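Local coordinates for protein alanine racemase 1 (Caldanaerobacter subterraneus subsp. tengcongensis MB4, PDB 4Y2W) that is an alanine racemase-family protein that pairs an N-terminal eight-stranded alpha/beta barrel with a C-terminal beta-rich domain in a two-chain assembly, at residues 294-299 with 350-356; 95-101 with 118-124; 24-28 with 240-244. The protein carries 1 engineered substitution. All blocks are in the same frame, centred on the assembly; numbering follows the deposited sequence.

Contact 1 of 3, residues 294-299 with 350-356; sequences RLSNNY and SMADKIE
Leu-295 and Tyr-299 pack against the last turn of helix 348-354, where Met-351, Lys-354 and Ile-355 form a ridge facing a type II beta turn that runs from Leu-295 to Asn-298. The bump on the turn side is the forked end of Leu-295. Its CD1 branch meets Met-351 CE at 3.7 Å, while CD2 enters the dip between Lys-354 and Ile-355, 3.7 Å from Ile-355 CG2 and 3.9 Å from Lys-354 CG. In return, Met-351 bends at its last torsion (chi3 -76°), which brings its methyl into the hollow between Leu-295 and the Tyr-299 ring. The Tyr-299 and Met-351 side chains cross at about a right angle, with Tyr-299 CE2 the ring atom nearest CE. Near CD1, across the ring from CE2, Lys-354 CG approaches obliquely, and Lys-354 CD lies 3.7 Å from Asn-298 O. Leu-295 and Tyr-299 also rest on Ile-310 of strand 306-311, and Met-351 reaches Val-362 of helix 359-365, so the contact fits this helix end onto the C-terminal domain's sheet. Glu-356, with positive phi, is the C-prime residue of a Schellman motif that ends the helix, and its OE1 makes a long salt bridge (4.0 Å) to Arg-294 NH1. Asp-292 holds Arg-294 NH2 in a salt bridge, near Arg-294 of the second subunit, a close approach of like charges. One guanidinium face receives Ile-355 CG2. At the edge, close to the guanidinium plane, Arg-294 NH1 donates to Ile-355 O (3.2 Å, 155° at the hydrogen), standing 45° out of the carbonyl plane.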
loop_
_atom_site.group_PDB
_atom_site.type_symbol
_atom_site.label_atom_id
_atom_site.label_comp_id
_atom_site.label_asym_id
_atom_site.label_seq_id
_atom_site.Cartn_x
_atom_site.Cartn_y
_atom_site.Cartn_z
ATOM N N ARG A 294 5.364 -12.164 -5.558
ATOM C CA ARG A 294 5.081 -13.557 -5.938
ATOM C C ARG A 294 4.828 -13.734 -7.441
ATOM O O ARG A 294 4.877 -14.856 -7.939
ATOM C CB ARG A 294 3.923 -14.144 -5.111
ATOM C CG ARG A 294 4.362 -14.626 -3.731
ATOM C CD ARG A 294 3.214 -15.162 -2.890
ATOM N NE ARG A 294 2.225 -14.121 -2.611
ATOM C CZ ARG A 294 0.901 -14.250 -2.729
ATOM N NH1 ARG A 294 0.337 -15.407 -3.091
ATOM N NH2 ARG A 294 0.122 -13.207 -2.448
ATOM N N LEU A 295 4.581 -12.635 -8.156
ATOM C CA LEU A 295 4.473 -12.664 -9.617
ATOM C C LEU A 295 5.829 -12.828 -10.317
ATOM O O LEU A 295 5.878 -12.943 -11.541
ATOM C CB LEU A 295 3.783 -11.400 -10.131
ATOM C CG LEU A 295 2.383 -11.098 -9.589
ATOM C CD1 LEU A 295 1.841 -9.841 -10.248
ATOM C CD2 LEU A 295 1.430 -12.260 -9.806
ATOM N N SER A 296 6.918 -12.820 -9.550
ATOM C CA SER A 296 8.244 -13.174 -10.065
ATOM C C SER A 296 8.179 -14.449 -10.905
ATOM O O SER A 296 7.827 -15.510 -10.385
ATOM C CB SER A 296 9.212 -13.396 -8.899
ATOM O OG SER A 296 9.323 -12.245 -8.076
ATOM N N ASN A 297 8.494 -14.337 -12.197
ATOM C CA ASN A 297 8.485 -15.479 -13.125
ATOM C C ASN A 297 7.150 -16.234 -13.242
ATOM O O ASN A 297 7.150 -17.437 -13.521
ATOM C CB ASN A 297 9.600 -16.479 -12.767
ATOM C CG ASN A 297 10.982 -15.958 -13.089
ATOM O OD1 ASN A 297 11.307 -15.715 -14.252
ATOM N ND2 ASN A 297 11.815 -15.803 -12.065
ATOM N N ASN A 298 6.024 -15.555 -13.023
ATOM C CA ASN A 298 4.709 -16.151 -13.307
ATOM C C ASN A 298 3.601 -15.113 -13.390
ATOM O O ASN A 298 2.608 -15.166 -12.660
ATOM C CB ASN A 298 4.334 -17.279 -12.323
ATOM C CG ASN A 298 4.220 -16.800 -10.893
ATOM O OD1 ASN A 298 4.922 -15.879 -10.488
ATOM N ND2 ASN A 298 3.336 -17.423 -10.121
ATOM N N TYR A 299 3.793 -14.163 -14.291
ATOM C CA TYR A 299 2.701 -13.345 -14.786
ATOM C C TYR A 299 3.115 -12.749 -16.118
ATOM O O TYR A 299 4.305 -12.651 -16.418
ATOM C CB TYR A 299 2.313 -12.244 -13.790
ATOM C CG TYR A 299 0.885 -11.754 -13.966
ATOM C CD1 TYR A 299 -0.200 -12.593 -13.698
ATOM C CD2 TYR A 299 0.616 -10.458 -14.401
ATOM C CE1 TYR A 299 -1.504 -12.153 -13.865
ATOM C CE2 TYR A 299 -0.685 -10.012 -14.567
ATOM C CZ TYR A 299 -1.741 -10.862 -14.298
ATOM O OH TYR A 299 -3.034 -10.416 -14.461
ATOM N N SER A 350 -8.171 -11.712 -12.766
ATOM C CA SER A 350 -7.091 -12.618 -13.167
ATOM C C SER A 350 -5.886 -12.493 -12.235
ATOM O O SER A 350 -5.289 -13.500 -11.851
ATOM C CB SER A 350 -6.650 -12.337 -14.603
ATOM O OG SER A 350 -7.704 -12.556 -15.515
ATOM N N MET A 351 -5.537 -11.257 -11.879
ATOM C CA MET A 351 -4.432 -11.003 -10.961
ATOM C C MET A 351 -4.734 -11.550 -9.566
ATOM O O MET A 351 -3.883 -12.185 -8.947
ATOM C CB MET A 351 -4.124 -9.507 -10.889
ATOM C CG MET A 351 -3.004 -9.157 -9.918
ATOM S SD MET A 351 -2.125 -7.637 -10.331
ATOM C CE MET A 351 -1.122 -8.208 -11.700
ATOM N N ALA A 352 -5.952 -11.308 -9.086
ATOM C CA ALA A 352 -6.395 -11.799 -7.779
ATOM C C ALA A 352 -6.337 -13.326 -7.683
ATOM O O ALA A 352 -5.955 -13.876 -6.649
ATOM C CB ALA A 352 -7.804 -11.311 -7.487
ATOM N N ASP A 353 -6.718 -14.001 -8.765
ATOM C CA ASP A 353 -6.672 -15.461 -8.822
ATOM C C ASP A 353 -5.237 -15.965 -8.720
ATOM O O ASP A 353 -4.940 -16.831 -7.900
ATOM C CB ASP A 353 -7.304 -15.976 -10.118
ATOM C CG ASP A 353 -8.779 -15.646 -10.225
ATOM O OD1 ASP A 353 -9.386 -15.239 -9.213
ATOM O OD2 ASP A 353 -9.340 -15.792 -11.332
ATOM N N LYS A 354 -4.353 -15.401 -9.540
ATOM C CA LYS A 354 -2.954 -15.835 -9.606
ATOM C C LYS A 354 -2.246 -15.811 -8.245
ATOM O O LYS A 354 -1.459 -16.706 -7.948
ATOM C CB LYS A 354 -2.180 -14.984 -10.625
ATOM C CG LYS A 354 -0.718 -15.384 -10.835
ATOM C CD LYS A 354 -0.556 -16.721 -11.551
ATOM C CE LYS A 354 -0.873 -16.628 -13.037
ATOM N NZ LYS A 354 -0.420 -17.840 -13.777
ATOM N N ILE A 355 -2.530 -14.803 -7.421
ATOM C CA ILE A 355 -1.940 -14.731 -6.072
ATOM C C ILE A 355 -2.912 -15.147 -4.957
ATOM O O ILE A 355 -2.716 -14.793 -3.795
ATOM C CB ILE A 355 -1.318 -13.341 -5.769
ATOM C CG1 ILE A 355 -2.286 -12.200 -6.103
ATOM C CG2 ILE A 355 -0.022 -13.173 -6.544
ATOM C CD1 ILE A 355 -1.966 -10.898 -5.398
ATOM N N GLU A 356 -3.938 -15.921 -5.317
ATOM C CA GLU A 356 -4.844 -16.548 -4.354
ATOM C C GLU A 356 -5.492 -15.524 -3.415
ATOM O O GLU A 356 -5.376 -15.620 -2.187
ATOM C CB GLU A 356 -4.106 -17.610 -3.531
ATOM C CG GLU A 356 -3.215 -18.551 -4.325
ATOM C CD GLU A 356 -2.339 -19.387 -3.412
ATOM O OE1 GLU A 356 -1.120 -19.117 -3.327
ATOM O OE2 GLU A 356 -2.881 -20.299 -2.755
#

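Contact 2 of 3, residues 95-101 with 118-124; sequences RQIVKHD and ESLKQNK
Val-98 wedges its two methyls between Glu-118, Ser-119 and Gln-122 and has more surface buried here than any other residue of the two segments. The branches divide the work. CG2 lies 3.9 Å from Glu-118 CG, whereas CG1, set anti to the backbone N (chi1 174°), is turned further along the partner segment, 4.0 Å from Ser-119 CA and 4.1 Å from Gln-122 CB. Behind Val-98, Leu-115 of the same partner helix extends the apolar seam inward.

Gln-122 reaches across, extended, toward helix 94-99, and its terminal amide settles between Arg-95, Val-98 and Lys-99, close to the carbonyl of Arg-95. On the same flank the aliphatic start of Arg-95 runs beside the Glu-118 carboxylate, with Arg-95 CG 3.5 Å from Glu-118 OE2; the charged ends do not meet, since Arg-95 NE stays 5.6 Å from Glu-118 OE2.

Lys-124 makes the third large contribution, from beyond the helix end. Its chain is straight as far as CD and then bends twice, which lays the methylenes past the carbonyls at the C-terminal end of helix 94-99, Lys-124 CD being 3.7 Å from Val-98 O. Its NZ comes to 4.3 Å from Asp-101 OD1, too far for a salt bridge; Asp-101 has a salt bridge through OD2 to Lys-127. Asn-123, at positive phi, closes a Schellman motif in which Lys-124 N bonds to Ser-119 O, and this reversal returns Lys-124 to the interface.

The nearest CA pairs, from Arg-95 with Glu-118 (6.5 Å) to Lys-99 with Gln-122, advance together, so the helices run the same way. Such side-by-side packing of successive outer helices is characteristic of the TIM barrel, here the helices before and after strand 103-106.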
loop_
_atom_site.group_PDB
_atom_site.type_symbol
_atom_site.label_atom_id
_atom_site.label_comp_id
_atom_site.label_asym_id
_atom_site.label_seq_id
_atom_site.Cartn_x
_atom_site.Cartn_y
_atom_site.Cartn_z
ATOM N N ARG A 95 -15.759 14.748 18.794
ATOM C CA ARG A 95 -16.087 16.132 18.461
ATOM C C ARG A 95 -16.226 16.325 16.951
ATOM O O ARG A 95 -17.105 17.048 16.486
ATOM C CB ARG A 95 -15.025 17.088 19.022
ATOM C CG ARG A 95 -15.436 18.555 18.994
ATOM C CD ARG A 95 -14.457 19.440 19.755
ATOM N NE ARG A 95 -13.215 19.663 19.013
ATOM C CZ ARG A 95 -13.068 20.523 18.002
ATOM N NH1 ARG A 95 -14.090 21.265 17.578
ATOM N NH2 ARG A 95 -11.886 20.638 17.402
ATOM N N GLN A 96 -15.370 15.645 16.197
ATOM C CA GLN A 96 -15.265 15.846 14.755
ATOM C C GLN A 96 -16.469 15.292 13.992
ATOM O O GLN A 96 -16.996 15.954 13.094
ATOM C CB GLN A 96 -13.971 15.208 14.231
ATOM C CG GLN A 96 -12.693 15.757 14.856
ATOM C CD GLN A 96 -12.494 17.238 14.580
ATOM O OE1 GLN A 96 -11.933 17.621 13.552
ATOM N NE2 GLN A 96 -12.954 18.080 15.502
ATOM N N ILE A 97 -16.892 14.081 14.343
ATOM C CA ILE A 97 -18.039 13.441 13.680
ATOM C C ILE A 97 -19.356 14.188 13.914
ATOM O O ILE A 97 -20.232 14.203 13.044
ATOM C CB ILE A 97 -18.202 11.955 14.076
ATOM C CG1 ILE A 97 -18.355 11.789 15.595
ATOM C CG2 ILE A 97 -17.020 11.143 13.565
ATOM C CD1 ILE A 97 -18.742 10.389 16.015
ATOM N N VAL A 98 -19.488 14.804 15.085
ATOM C CA VAL A 98 -20.652 15.629 15.397
ATOM C C VAL A 98 -20.577 16.957 14.642
ATOM O O VAL A 98 -21.586 17.439 14.120
ATOM C CB VAL A 98 -20.761 15.901 16.913
ATOM C CG1 VAL A 98 -21.890 16.881 17.211
ATOM C CG2 VAL A 98 -20.978 14.599 17.672
ATOM N N LYS A 99 -19.377 17.535 14.585
ATOM C CA LYS A 99 -19.159 18.830 13.940
ATOM C C LYS A 99 -19.463 18.785 12.445
ATOM O O LYS A 99 -20.153 19.661 11.919
ATOM C CB LYS A 99 -17.716 19.295 14.164
ATOM C CG LYS A 99 -17.441 20.734 13.759
ATOM C CD LYS A 99 -16.032 21.147 14.155
ATOM C CE LYS A 99 -15.738 22.592 13.786
ATOM N NZ LYS A 99 -14.291 22.918 13.934
ATOM N N HIS A 100 -18.957 17.758 11.771
ATOM C CA HIS A 100 -19.098 17.646 10.320
ATOM C C HIS A 100 -20.246 16.719 9.906
ATOM O O HIS A 100 -20.348 16.327 8.741
ATOM C CB HIS A 100 -17.765 17.211 9.701
ATOM C CG HIS A 100 -16.680 18.235 9.840
ATOM N ND1 HIS A 100 -15.648 18.112 10.745
ATOM C CD2 HIS A 100 -16.482 19.414 9.202
ATOM C CE1 HIS A 100 -14.852 19.162 10.649
ATOM N NE2 HIS A 100 -15.337 19.967 9.720
ATOM N N ASP A 101 -21.107 16.383 10.865
ATOM C CA ASP A 101 -22.364 15.695 10.595
ATOM C C ASP A 101 -22.135 14.363 9.879
ATOM O O ASP A 101 -22.538 14.174 8.728
ATOM C CB ASP A 101 -23.301 16.615 9.795
ATOM C CG ASP A 101 -24.718 16.085 9.721
ATOM O OD1 ASP A 101 -25.161 15.435 10.691
ATOM O OD2 ASP A 101 -25.392 16.321 8.691
ATOM N N GLU A 118 -21.724 14.589 23.485
ATOM C CA GLU A 118 -21.058 15.497 22.546
ATOM C C GLU A 118 -22.059 16.176 21.600
ATOM O O GLU A 118 -21.865 17.330 21.214
ATOM C CB GLU A 118 -20.000 14.728 21.743
ATOM C CG GLU A 118 -19.076 15.591 20.894
ATOM C CD GLU A 118 -18.164 16.483 21.714
ATOM O OE1 GLU A 118 -17.678 16.037 22.776
ATOM O OE2 GLU A 118 -17.922 17.630 21.285
ATOM N N SER A 119 -23.117 15.456 21.226
ATOM C CA SER A 119 -24.194 16.007 20.388
ATOM C C SER A 119 -24.897 17.181 21.066
ATOM O O SER A 119 -25.182 18.199 20.435
ATOM C CB SER A 119 -25.236 14.928 20.073
ATOM O OG SER A 119 -24.633 13.660 19.897
ATOM N N LEU A 120 -25.180 17.015 22.354
ATOM C CA LEU A 120 -25.840 18.045 23.151
ATOM C C LEU A 120 -24.886 19.191 23.481
ATOM O O LEU A 120 -25.311 20.341 23.604
ATOM C CB LEU A 120 -26.410 17.436 24.439
ATOM C CG LEU A 120 -27.499 16.374 24.227
ATOM C CD1 LEU A 120 -27.842 15.669 25.534
ATOM C CD2 LEU A 120 -28.744 16.985 23.594
ATOM N N LYS A 121 -23.602 18.873 23.613
ATOM C CA LYS A 121 -22.571 19.873 23.868
ATOM C C LYS A 121 -22.391 20.845 22.693
ATOM O O LYS A 121 -22.003 21.994 22.896
ATOM C CB LYS A 121 -21.247 19.175 24.186
ATOM C CG LYS A 121 -20.127 20.092 24.640
ATOM C CD LYS A 121 -18.952 19.277 25.154
ATOM C CE LYS A 121 -17.705 20.130 25.319
ATOM N NZ LYS A 121 -16.525 19.304 25.694
ATOM N N GLN A 122 -22.671 20.383 21.475
ATOM C CA GLN A 122 -22.587 21.231 20.282
ATOM C C GLN A 122 -23.958 21.645 19.742
ATOM O O GLN A 122 -24.040 22.333 18.719
ATOM C CB GLN A 122 -21.806 20.511 19.187
ATOM C CG GLN A 122 -20.357 20.236 19.544
ATOM C CD GLN A 122 -19.609 19.520 18.435
ATOM O OE1 GLN A 122 -18.802 18.627 18.695
ATOM N NE2 GLN A 122 -19.878 19.905 17.191
ATOM N N ASN A 123 -25.024 21.225 20.426
ATOM C CA ASN A 123 -26.405 21.569 20.062
ATOM C C ASN A 123 -26.813 21.072 18.668
ATOM O O ASN A 123 -27.620 21.704 17.983
ATOM C CB ASN A 123 -26.637 23.082 20.185
ATOM C CG ASN A 123 -26.145 23.643 21.510
ATOM O OD1 ASN A 123 -25.315 24.552 21.540
ATOM N ND2 ASN A 123 -26.648 23.096 22.612
ATOM N N LYS A 124 -26.243 19.936 18.265
ATOM C CA LYS A 124 -26.596 19.261 17.017
ATOM C C LYS A 124 -27.081 17.857 17.362
ATOM O O LYS A 124 -27.006 17.436 18.519
ATOM C CB LYS A 124 -25.391 19.190 16.069
ATOM C CG LYS A 124 -24.863 20.547 15.615
ATOM C CD LYS A 124 -23.622 20.433 14.734
ATOM C CE LYS A 124 -23.950 20.410 13.244
ATOM N NZ LYS A 124 -24.637 19.165 12.800
#

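Contact 3 of 3, residues 24-28 with 240-244; sequences EIKKI and RKVEL
Glu-24 and Ile-28, one turn apart on helix 15-28, face the irregular loop at Lys-241, Val-242 and Glu-243. The first shell has a polar half and an apolar half. In the polar half, the backbone N of Glu-243 donates to Glu-24 OE1 over 3.1 Å. The bond is nearly straight at the hydrogen (170°), but the donor stands above the carboxylate, 53° out of its plane. In the apolar half, Ile-28 CG1 meets Val-242 CG1 at 3.5 Å with the two side chains crossing at about a right angle, and Ile-28 CD1 touches the methylenes of Lys-241, 3.6 Å from its CG.

The next shell shows what sets these groups in place. Glu-24 bends at chi2 (-70°), which brings its carboxylate to the loop backbone. Lys-27 NZ forms a salt bridge, weak as a hydrogen bond, to Glu-24 OE2 (3.3 Å). His-20, one turn earlier on the helix, bonds to Glu-243 O, so the N and O of a single loop residue are both held by this helix. Tyr-233 touches Val-242, while Lys-241 NZ is bound by Glu-239 and Leu-213 O. The whole fastens the helix that leads into the barrel to the segment by which the chain leaves it for strand 248-260.

Because the loop is gripped through its backbone N-H and C=O, the polar part of the contact is made by the backbone of Glu-243 and not by its side chain. That side chain brings Glu-243 OE2 within 4.5 Å of Glu-24 OE2, a like-charge approach which the positive charge of Lys-27 nearby may partly offset.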
loop_
_atom_site.group_PDB
_atom_site.type_symbol
_atom_site.label_atom_id
_atom_site.label_comp_id
_atom_site.label_asym_id
_atom_site.label_seq_id
_atom_site.Cartn_x
_atom_site.Cartn_y
_atom_site.Cartn_z
ATOM N N GLU A 24 -25.918 0.866 -13.329
ATOM C CA GLU A 24 -26.290 -0.546 -13.474
ATOM C C GLU A 24 -26.940 -1.093 -12.203
ATOM O O GLU A 24 -27.866 -1.900 -12.276
ATOM C CB GLU A 24 -25.072 -1.402 -13.836
ATOM C CG GLU A 24 -24.513 -1.141 -15.224
ATOM C CD GLU A 24 -25.429 -1.630 -16.328
ATOM O OE1 GLU A 24 -25.856 -2.800 -16.270
ATOM O OE2 GLU A 24 -25.717 -0.845 -17.257
ATOM N N ILE A 25 -26.461 -0.647 -11.044
ATOM C CA ILE A 25 -27.013 -1.094 -9.766
ATOM C C ILE A 25 -28.449 -0.593 -9.578
ATOM O O ILE A 25 -29.289 -1.308 -9.027
ATOM C CB ILE A 25 -26.141 -0.645 -8.569
ATOM C CG1 ILE A 25 -24.708 -1.173 -8.705
ATOM C CG2 ILE A 25 -26.742 -1.119 -7.249
ATOM C CD1 ILE A 25 -24.608 -2.673 -8.891
ATOM N N LYS A 26 -28.726 0.627 -10.035
ATOM C CA LYS A 26 -30.077 1.192 -9.970
ATOM C C LYS A 26 -31.103 0.386 -10.779
ATOM O O LYS A 26 -32.273 0.313 -10.404
ATOM C CB LYS A 26 -30.077 2.654 -10.428
ATOM C CG LYS A 26 -29.427 3.602 -9.432
ATOM C CD LYS A 26 -29.601 5.067 -9.819
ATOM C CE LYS A 26 -30.971 5.608 -9.435
ATOM N NZ LYS A 26 -31.196 5.617 -7.962
ATOM N N LYS A 27 -30.662 -0.215 -11.881
ATOM C CA LYS A 27 -31.533 -1.056 -12.703
ATOM C C LYS A 27 -31.958 -2.328 -11.969
ATOM O O LYS A 27 -33.090 -2.780 -12.123
ATOM C CB LYS A 27 -30.840 -1.429 -14.018
ATOM C CG LYS A 27 -30.575 -0.248 -14.940
ATOM C CD LYS A 27 -29.716 -0.655 -16.129
ATOM C CE LYS A 27 -29.535 0.494 -17.110
ATOM N NZ LYS A 27 -28.725 0.104 -18.296
ATOM N N ILE A 28 -31.051 -2.889 -11.170
ATOM C CA ILE A 28 -31.302 -4.133 -10.429
ATOM C C ILE A 28 -32.267 -3.921 -9.262
ATOM O O ILE A 28 -33.153 -4.747 -9.029
ATOM C CB ILE A 28 -29.987 -4.748 -9.879
ATOM C CG1 ILE A 28 -28.998 -5.043 -11.017
ATOM C CG2 ILE A 28 -30.266 -6.015 -9.074
ATOM C CD1 ILE A 28 -29.571 -5.866 -12.151
ATOM N N ARG A 240 -24.041 -12.109 -12.223
ATOM C CA ARG A 240 -23.379 -11.220 -13.195
ATOM C C ARG A 240 -24.323 -10.732 -14.295
ATOM O O ARG A 240 -23.933 -10.634 -15.461
ATOM C CB ARG A 240 -22.141 -11.895 -13.825
ATOM C CG ARG A 240 -21.140 -12.447 -12.817
ATOM C CD ARG A 240 -19.929 -13.092 -13.484
ATOM N NE ARG A 240 -18.919 -13.482 -12.492
ATOM C CZ ARG A 240 -17.621 -13.164 -12.528
ATOM N NH1 ARG A 240 -17.103 -12.453 -13.528
ATOM N NH2 ARG A 240 -16.821 -13.579 -11.549
ATOM N N LYS A 241 -25.559 -10.408 -13.914
ATOM C CA LYS A 241 -26.570 -9.952 -14.875
ATOM C C LYS A 241 -26.346 -8.491 -15.300
ATOM O O LYS A 241 -26.928 -8.029 -16.286
ATOM C CB LYS A 241 -27.986 -10.152 -14.309
ATOM C CG LYS A 241 -28.495 -9.035 -13.405
ATOM C CD LYS A 241 -29.817 -9.400 -12.736
ATOM C CE LYS A 241 -29.635 -9.857 -11.292
ATOM N NZ LYS A 241 -28.777 -11.069 -11.167
ATOM N N VAL A 242 -25.512 -7.775 -14.545
ATOM C CA VAL A 242 -25.149 -6.390 -14.859
ATOM C C VAL A 242 -24.012 -6.321 -15.881
ATOM O O VAL A 242 -23.217 -7.252 -15.994
ATOM C CB VAL A 242 -24.756 -5.602 -13.587
ATOM C CG1 VAL A 242 -25.901 -5.608 -12.585
ATOM C CG2 VAL A 242 -23.485 -6.156 -12.949
ATOM N N GLU A 243 -23.950 -5.211 -16.614
ATOM C CA GLU A 243 -22.900 -4.973 -17.608
ATOM C C GLU A 243 -21.882 -3.965 -17.072
ATOM O O GLU A 243 -22.105 -2.755 -17.132
ATOM C CB GLU A 243 -23.508 -4.441 -18.907
ATOM C CG GLU A 243 -22.508 -4.312 -20.051
ATOM C CD GLU A 243 -22.551 -2.957 -20.744
ATOM O OE1 GLU A 243 -21.471 -2.462 -21.136
ATOM O OE2 GLU A 243 -23.653 -2.384 -20.893
ATOM N N LEU A 244 -20.759 -4.467 -16.566
ATOM C CA LEU A 244 -19.739 -3.610 -15.968
ATOM C C LEU A 244 -18.717 -3.129 -16.994
ATOM O O LEU A 244 -18.391 -3.847 -17.942
ATOM C CB LEU A 244 -19.026 -4.340 -14.823
ATOM C CG LEU A 244 -19.917 -4.765 -13.652
ATOM C CD1 LEU A 244 -19.145 -5.630 -12.663
ATOM C CD2 LEU A 244 -20.522 -3.560 -12.947
#

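How the contacts relate
Contact 3 lies where the barrel meets the C-terminal domain, and contacts 1 and 2 lie in the separate parts. Contact 2, on the barrel's outside, is nested in the long loop closed by contact 3, their centres 38 Å apart; contact 1 follows later in the chain. Contacts 1 and 2 sit on opposite sides of the chain's centre, 47 Å between centres. Contacts 1 and 3 are closer, about 8 Å between nearest atoms, and the salt bridge from Arg-240 to Glu-349 spans the region between them. The side chain of Arg-294 in contact 1 is about 13 Å from a bound alanine and is not among the residues that line its site.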